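Long-range contact in gliding motility protein MglB (Myxococcus xanthus, PDB 6IZW), which probably acts as a Roadblock/LC7-family molecular adaptor and guanine nucleotide exchange factor in the gliding motility of the bacterium: residues F12-T23 / Q39-T47. The protein carries 1 engineered substitution. Numbering follows the deposited sequence.
Sequences FTKINAVCDRLT and QLISSAGQT
The ring of Phe12 turns an edge to the strand 40-45: its CE1 lies 3.3 Å from Ile41 O, an oxygen that sits near the ring plane. Over one face of the same ring, and above its centre, lies the modelled Asn16 OD1 from the next helical turn. That OD1 is also 2.8 Å from another acceptor, Phe12 O, which leaves the assignment of the amide's O and N doubtful. With CG anti to the backbone N (chi1 -172°), Phe12 swings its ring down to the strand although its CA-CB bond is not aimed there. Met7 of strand 5-7 packs on Phe12, Ile15 and Ile41, and a polar side chain of a different protein's chain also touches the ring.

Ser42 is the next point of contact, its hydroxyl meeting Ile15 and Asn16. Ile15 CG2 comes to 3.1 Å from Ser42 OG, a short approach for a methyl group and an oxygen. The atom modelled as Asn16 ND2 is 3.3 Å from Ser42 OG, at an angle too poor for a hydrogen bond. Farther along, Cys19 and Ala44 meet CB to CB at 3.5 Å, and Thr23 CG2 extends this apolar line to Ala44 CB at 4.0 Å. Thr23 OG1, which is hydrogen-bonded to Ala28 O, lies against the CA of Gly45.

Helix and strand axes approach to 7.2 Å at -29°, a close spacing consistent with the small Ser42 and Ala44 side chains directed at the helix. Ile41 and Ser42 form a classic beta bulge opposite Leu33, in the outermost strand, within this chain, of the antiparallel sheet that helix 9-25 covers in this Roadblock/LC7 fold. No hydrogen bond joins the two segments; their contact rests on van der Waals fit and one aromatic C-H edge directed at a carbonyl oxygen, while Ile15 and Cys19 also pack on Leu33 and Val31 of neighbouring strand 28-35.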
ATOM      1  N   PHE B  12      20.777 -13.392   7.021  1.00 75.71           N
ATOM      2  CA  PHE B  12      20.161 -13.486   5.702  1.00 82.29           C
ATOM      3  C   PHE B  12      20.175 -14.919   5.203  1.00 79.93           C
ATOM      4  O   PHE B  12      19.188 -15.400   4.635  1.00 78.37           O
ATOM      5  CB  PHE B  12      20.876 -12.572   4.700  1.00 81.82           C
ATOM      6  CG  PHE B  12      20.184 -12.474   3.356  1.00 78.38           C
ATOM      7  CD1 PHE B  12      18.819 -12.229   3.273  1.00 76.49           C
ATOM      8  CD2 PHE B  12      20.904 -12.613   2.176  1.00 78.23           C
ATOM      9  CE1 PHE B  12      18.188 -12.136   2.037  1.00 78.41           C
ATOM     10  CE2 PHE B  12      20.276 -12.518   0.935  1.00 76.23           C
ATOM     11  CZ  PHE B  12      18.917 -12.282   0.866  1.00 73.99           C
ATOM     12  N   THR B  13      21.287 -15.614   5.424  1.00 86.43           N
ATOM     13  CA  THR B  13      21.466 -16.953   4.882  1.00 84.93           C
ATOM     14  C   THR B  13      20.484 -17.942   5.503  1.00 80.50           C
ATOM     15  O   THR B  13      19.950 -18.814   4.807  1.00 77.49           O
ATOM     16  CB  THR B  13      22.908 -17.381   5.118  1.00 88.15           C
ATOM     17  OG1 THR B  13      23.311 -16.917   6.413  1.00 91.72           O
ATOM     18  CG2 THR B  13      23.815 -16.747   4.070  1.00 80.05           C
ATOM     19  N   LYS B  14      20.222 -17.812   6.807  1.00 79.86           N
ATOM     20  CA  LYS B  14      19.246 -18.682   7.457  1.00 78.57           C
ATOM     21  C   LYS B  14      17.832 -18.399   6.964  1.00 83.68           C
ATOM     22  O   LYS B  14      17.052 -19.329   6.724  1.00 84.35           O
ATOM     23  CB  LYS B  14      19.298 -18.516   8.977  1.00 82.12           C
ATOM     24  CG  LYS B  14      20.672 -18.269   9.578  1.00 86.79           C
ATOM     25  CD  LYS B  14      20.561 -17.957  11.074  1.00 89.69           C
ATOM     26  CE  LYS B  14      21.795 -18.434  11.841  1.00 92.41           C
ATOM     27  NZ  LYS B  14      21.526 -18.677  13.289  1.00 88.21           N
ATOM     28  N   ILE B  15      17.480 -17.118   6.823  1.00 85.79           N
ATOM     29  CA  ILE B  15      16.135 -16.752   6.391  1.00 78.82           C
ATOM     30  C   ILE B  15      15.839 -17.344   5.021  1.00 75.61           C
ATOM     31  O   ILE B  15      14.767 -17.916   4.795  1.00 79.01           O
ATOM     32  CB  ILE B  15      15.971 -15.221   6.405  1.00 77.81           C
ATOM     33  CG1 ILE B  15      15.758 -14.717   7.836  1.00 77.99           C
ATOM     34  CG2 ILE B  15      14.809 -14.801   5.541  1.00 81.23           C
ATOM     35  CD1 ILE B  15      15.876 -13.206   7.973  1.00 77.67           C
ATOM     36  N   ASN B  16      16.796 -17.248   4.095  1.00 76.47           N
ATOM     37  CA  ASN B  16      16.609 -17.847   2.775  1.00 82.25           C
ATOM     38  C   ASN B  16      16.419 -19.358   2.870  1.00 90.16           C
ATOM     39  O   ASN B  16      15.673 -19.949   2.079  1.00 91.93           O
ATOM     40  CB  ASN B  16      17.798 -17.518   1.870  1.00 82.13           C
ATOM     41  CG  ASN B  16      18.156 -16.043   1.889  1.00 83.95           C
ATOM     42  OD1 ASN B  16      19.329 -15.679   1.850  1.00 84.95           O
ATOM     43  ND2 ASN B  16      17.144 -15.188   1.960  1.00 80.69           N
ATOM     44  N   ALA B  17      17.090 -20.003   3.828  1.00 87.39           N
ATOM     45  CA  ALA B  17      16.955 -21.448   3.979  1.00 89.73           C
ATOM     46  C   ALA B  17      15.535 -21.826   4.391  1.00 87.63           C
ATOM     47  O   ALA B  17      14.951 -22.770   3.848  1.00 89.09           O
ATOM     48  CB  ALA B  17      17.976 -21.967   4.993  1.00 88.88           C
ATOM     49  N   VAL B  18      14.960 -21.095   5.350  1.00 85.68           N
ATOM     50  CA  VAL B  18      13.575 -21.350   5.749  1.00 86.82           C
ATOM     51  C   VAL B  18      12.646 -21.283   4.542  1.00 87.51           C
ATOM     52  O   VAL B  18      11.729 -22.100   4.396  1.00 93.44           O
ATOM     53  CB  VAL B  18      13.141 -20.359   6.847  1.00 80.52           C
ATOM     54  CG1 VAL B  18      11.653 -20.474   7.101  1.00 79.26           C
ATOM     55  CG2 VAL B  18      13.926 -20.594   8.129  1.00 78.05           C
ATOM     56  N   CYS B  19      12.891 -20.328   3.643  1.00 86.14           N
ATOM     57  CA  CYS B  19      11.976 -20.103   2.527  1.00 90.73           C
ATOM     58  C   CYS B  19      12.013 -21.252   1.529  1.00 92.23           C
ATOM     59  O   CYS B  19      10.964 -21.761   1.117  1.00 94.06           O
ATOM     60  CB  CYS B  19      12.309 -18.780   1.832  1.00 88.51           C
ATOM     61  SG  CYS B  19      11.731 -17.314   2.704  1.00 85.87           S
ATOM     62  N   ASP B  20      13.210 -21.664   1.103  1.00 97.00           N
ATOM     63  CA  ASP B  20      13.276 -22.732   0.113  1.00100.04           C
ATOM     64  C   ASP B  20      12.875 -24.082   0.702  1.00 95.47           C
ATOM     65  O   ASP B  20      12.523 -24.997  -0.051  1.00 91.97           O
ATOM     66  CB  ASP B  20      14.664 -22.791  -0.532  1.00 99.67           C
ATOM     67  CG  ASP B  20      15.785 -22.626   0.469  1.00106.43           C
ATOM     68  OD1 ASP B  20      16.670 -21.774   0.241  1.00105.62           O
ATOM     69  OD2 ASP B  20      15.803 -23.368   1.468  1.00111.01           O
ATOM     70  N   ARG B  21      12.894 -24.217   2.029  1.00 91.18           N
ATOM     71  CA  ARG B  21      12.250 -25.367   2.651  1.00 95.38           C
ATOM     72  C   ARG B  21      10.775 -25.421   2.274  1.00 97.68           C
ATOM     73  O   ARG B  21      10.276 -26.446   1.796  1.00 95.46           O
ATOM     74  CB  ARG B  21      12.414 -25.301   4.171  1.00 95.99           C
ATOM     75  N   LEU B  22      10.069 -24.304   2.452  1.00 91.65           N
ATOM     76  CA  LEU B  22       8.621 -24.324   2.306  1.00 89.47           C
ATOM     77  C   LEU B  22       8.206 -24.533   0.857  1.00 90.59           C
ATOM     78  O   LEU B  22       7.217 -25.223   0.587  1.00 89.94           O
ATOM     79  CB  LEU B  22       8.030 -23.034   2.863  1.00 90.67           C
ATOM     80  CG  LEU B  22       6.597 -23.132   3.385  1.00 88.37           C
ATOM     81  CD1 LEU B  22       6.360 -22.060   4.420  1.00 89.73           C
ATOM     82  CD2 LEU B  22       5.599 -22.999   2.251  1.00 87.84           C
ATOM     83  N   THR B  23       8.942 -23.952  -0.094  1.00 92.70           N
ATOM     84  CA  THR B  23       8.558 -24.120  -1.493  1.00 95.35           C
ATOM     85  C   THR B  23       8.761 -25.561  -1.944  1.00 97.51           C
ATOM     86  O   THR B  23       7.965 -26.090  -2.730  1.00 96.90           O
ATOM     87  CB  THR B  23       9.340 -23.157  -2.393  1.00 94.55           C
ATOM     88  OG1 THR B  23       9.136 -23.509  -3.768  1.00 99.25           O
ATOM     89  CG2 THR B  23      10.813 -23.227  -2.106  1.00 94.58           C
ATOM     90  N   GLN B  39       9.144  -3.521   2.096  1.00 44.36           N
ATOM     91  CA  GLN B  39      10.472  -3.970   1.686  1.00 47.60           C
ATOM     92  C   GLN B  39      10.545  -5.500   1.583  1.00 49.37           C
ATOM     93  O   GLN B  39      10.344  -6.211   2.575  1.00 50.17           O
ATOM     94  CB  GLN B  39      11.519  -3.457   2.674  1.00 46.43           C
ATOM     95  CG  GLN B  39      12.910  -4.051   2.452  1.00 42.61           C
ATOM     96  CD  GLN B  39      13.485  -3.667   1.103  1.00 44.51           C
ATOM     97  OE1 GLN B  39      13.445  -2.503   0.720  1.00 51.27           O
ATOM     98  NE2 GLN B  39      13.980  -4.650   0.355  1.00 48.55           N
ATOM     99  N   LEU B  40      10.857  -5.998   0.389  1.00 48.39           N
ATOM    100  CA  LEU B  40      11.049  -7.426   0.165  1.00 51.68           C
ATOM    101  C   LEU B  40      12.332  -7.899   0.845  1.00 60.13           C
ATOM    102  O   LEU B  40      13.411  -7.351   0.595  1.00 57.74           O
ATOM    103  CB  LEU B  40      11.108  -7.715  -1.334  1.00 49.62           C
ATOM    104  CG  LEU B  40      11.493  -9.137  -1.749  1.00 56.76           C
ATOM    105  CD1 LEU B  40      10.485 -10.129  -1.200  1.00 57.99           C
ATOM    106  CD2 LEU B  40      11.580  -9.268  -3.268  1.00 52.42           C
ATOM    107  N   ILE B  41      12.223  -8.910   1.703  1.00 62.30           N
ATOM    108  CA  ILE B  41      13.373  -9.422   2.438  1.00 61.48           C
ATOM    109  C   ILE B  41      13.916 -10.705   1.820  1.00 62.80           C
ATOM    110  O   ILE B  41      15.129 -10.857   1.679  1.00 69.74           O
ATOM    111  CB  ILE B  41      13.025  -9.621   3.928  1.00 62.36           C
ATOM    112  CG1 ILE B  41      12.558  -8.304   4.531  1.00 52.18           C
ATOM    113  CG2 ILE B  41      14.236 -10.118   4.683  1.00 65.97           C
ATOM    114  CD1 ILE B  41      11.758  -8.464   5.810  1.00 60.39           C
ATOM    115  N   SER B  42      13.048 -11.636   1.425  1.00 67.06           N
ATOM    116  CA  SER B  42      13.511 -12.857   0.766  1.00 68.69           C
ATOM    117  C   SER B  42      12.384 -13.471  -0.052  1.00 69.50           C
ATOM    118  O   SER B  42      11.204 -13.299   0.262  1.00 64.60           O
ATOM    119  CB  SER B  42      14.022 -13.888   1.775  1.00 70.06           C
ATOM    120  OG  SER B  42      14.674 -13.251   2.861  1.00 79.36           O
ATOM    121  N   SER B  43      12.765 -14.202  -1.094  1.00 69.51           N
ATOM    122  CA  SER B  43      11.823 -14.960  -1.900  1.00 73.33           C
ATOM    123  C   SER B  43      12.338 -16.391  -2.061  1.00 81.06           C
ATOM    124  O   SER B  43      13.421 -16.747  -1.579  1.00 80.34           O
ATOM    125  CB  SER B  43      11.596 -14.290  -3.258  1.00 71.36           C
ATOM    126  OG  SER B  43      12.436 -14.842  -4.248  1.00 76.33           O
ATOM    127  N   ALA B  44      11.545 -17.212  -2.753  1.00 80.31           N
ATOM    128  CA  ALA B  44      11.846 -18.626  -2.945  1.00 79.35           C
ATOM    129  C   ALA B  44      10.884 -19.251  -3.946  1.00 80.73           C
ATOM    130  O   ALA B  44       9.665 -19.117  -3.807  1.00 82.42           O
ATOM    131  CB  ALA B  44      11.773 -19.379  -1.615  1.00 81.57           C
ATOM    132  N   GLY B  45      11.411 -19.936  -4.959  1.00 81.46           N
ATOM    133  CA  GLY B  45      10.586 -20.697  -5.872  1.00 84.13           C
ATOM    134  C   GLY B  45      10.769 -20.251  -7.309  1.00 88.59           C
ATOM    135  O   GLY B  45      11.852 -19.778  -7.699  1.00 90.81           O
ATOM    136  N   GLN B  46       9.709 -20.405  -8.098  1.00 90.10           N
ATOM    137  CA  GLN B  46       9.721 -20.031  -9.510  1.00 92.55           C
ATOM    138  C   GLN B  46       9.520 -18.520  -9.668  1.00 94.93           C
ATOM    139  O   GLN B  46       8.541 -18.045 -10.245  1.00 94.57           O
ATOM    140  CB  GLN B  46       8.659 -20.818 -10.271  1.00 89.41           C
ATOM    141  N   THR B  47      10.482 -17.758  -9.138  1.00 89.02           N
ATOM    142  CA  THR B  47      10.425 -16.303  -9.214  1.00 87.37           C
ATOM    143  C   THR B  47      10.912 -15.753 -10.552  1.00 93.35           C
ATOM    144  O   THR B  47      10.875 -14.533 -10.756  1.00 92.51           O
ATOM    145  CB  THR B  47      11.225 -15.679  -8.071  1.00 82.08           C
ATOM    146  OG1 THR B  47      12.615 -15.978  -8.235  1.00 81.27           O
ATOM    147  CG2 THR B  47      10.744 -16.229  -6.741  1.00 83.65           C
TER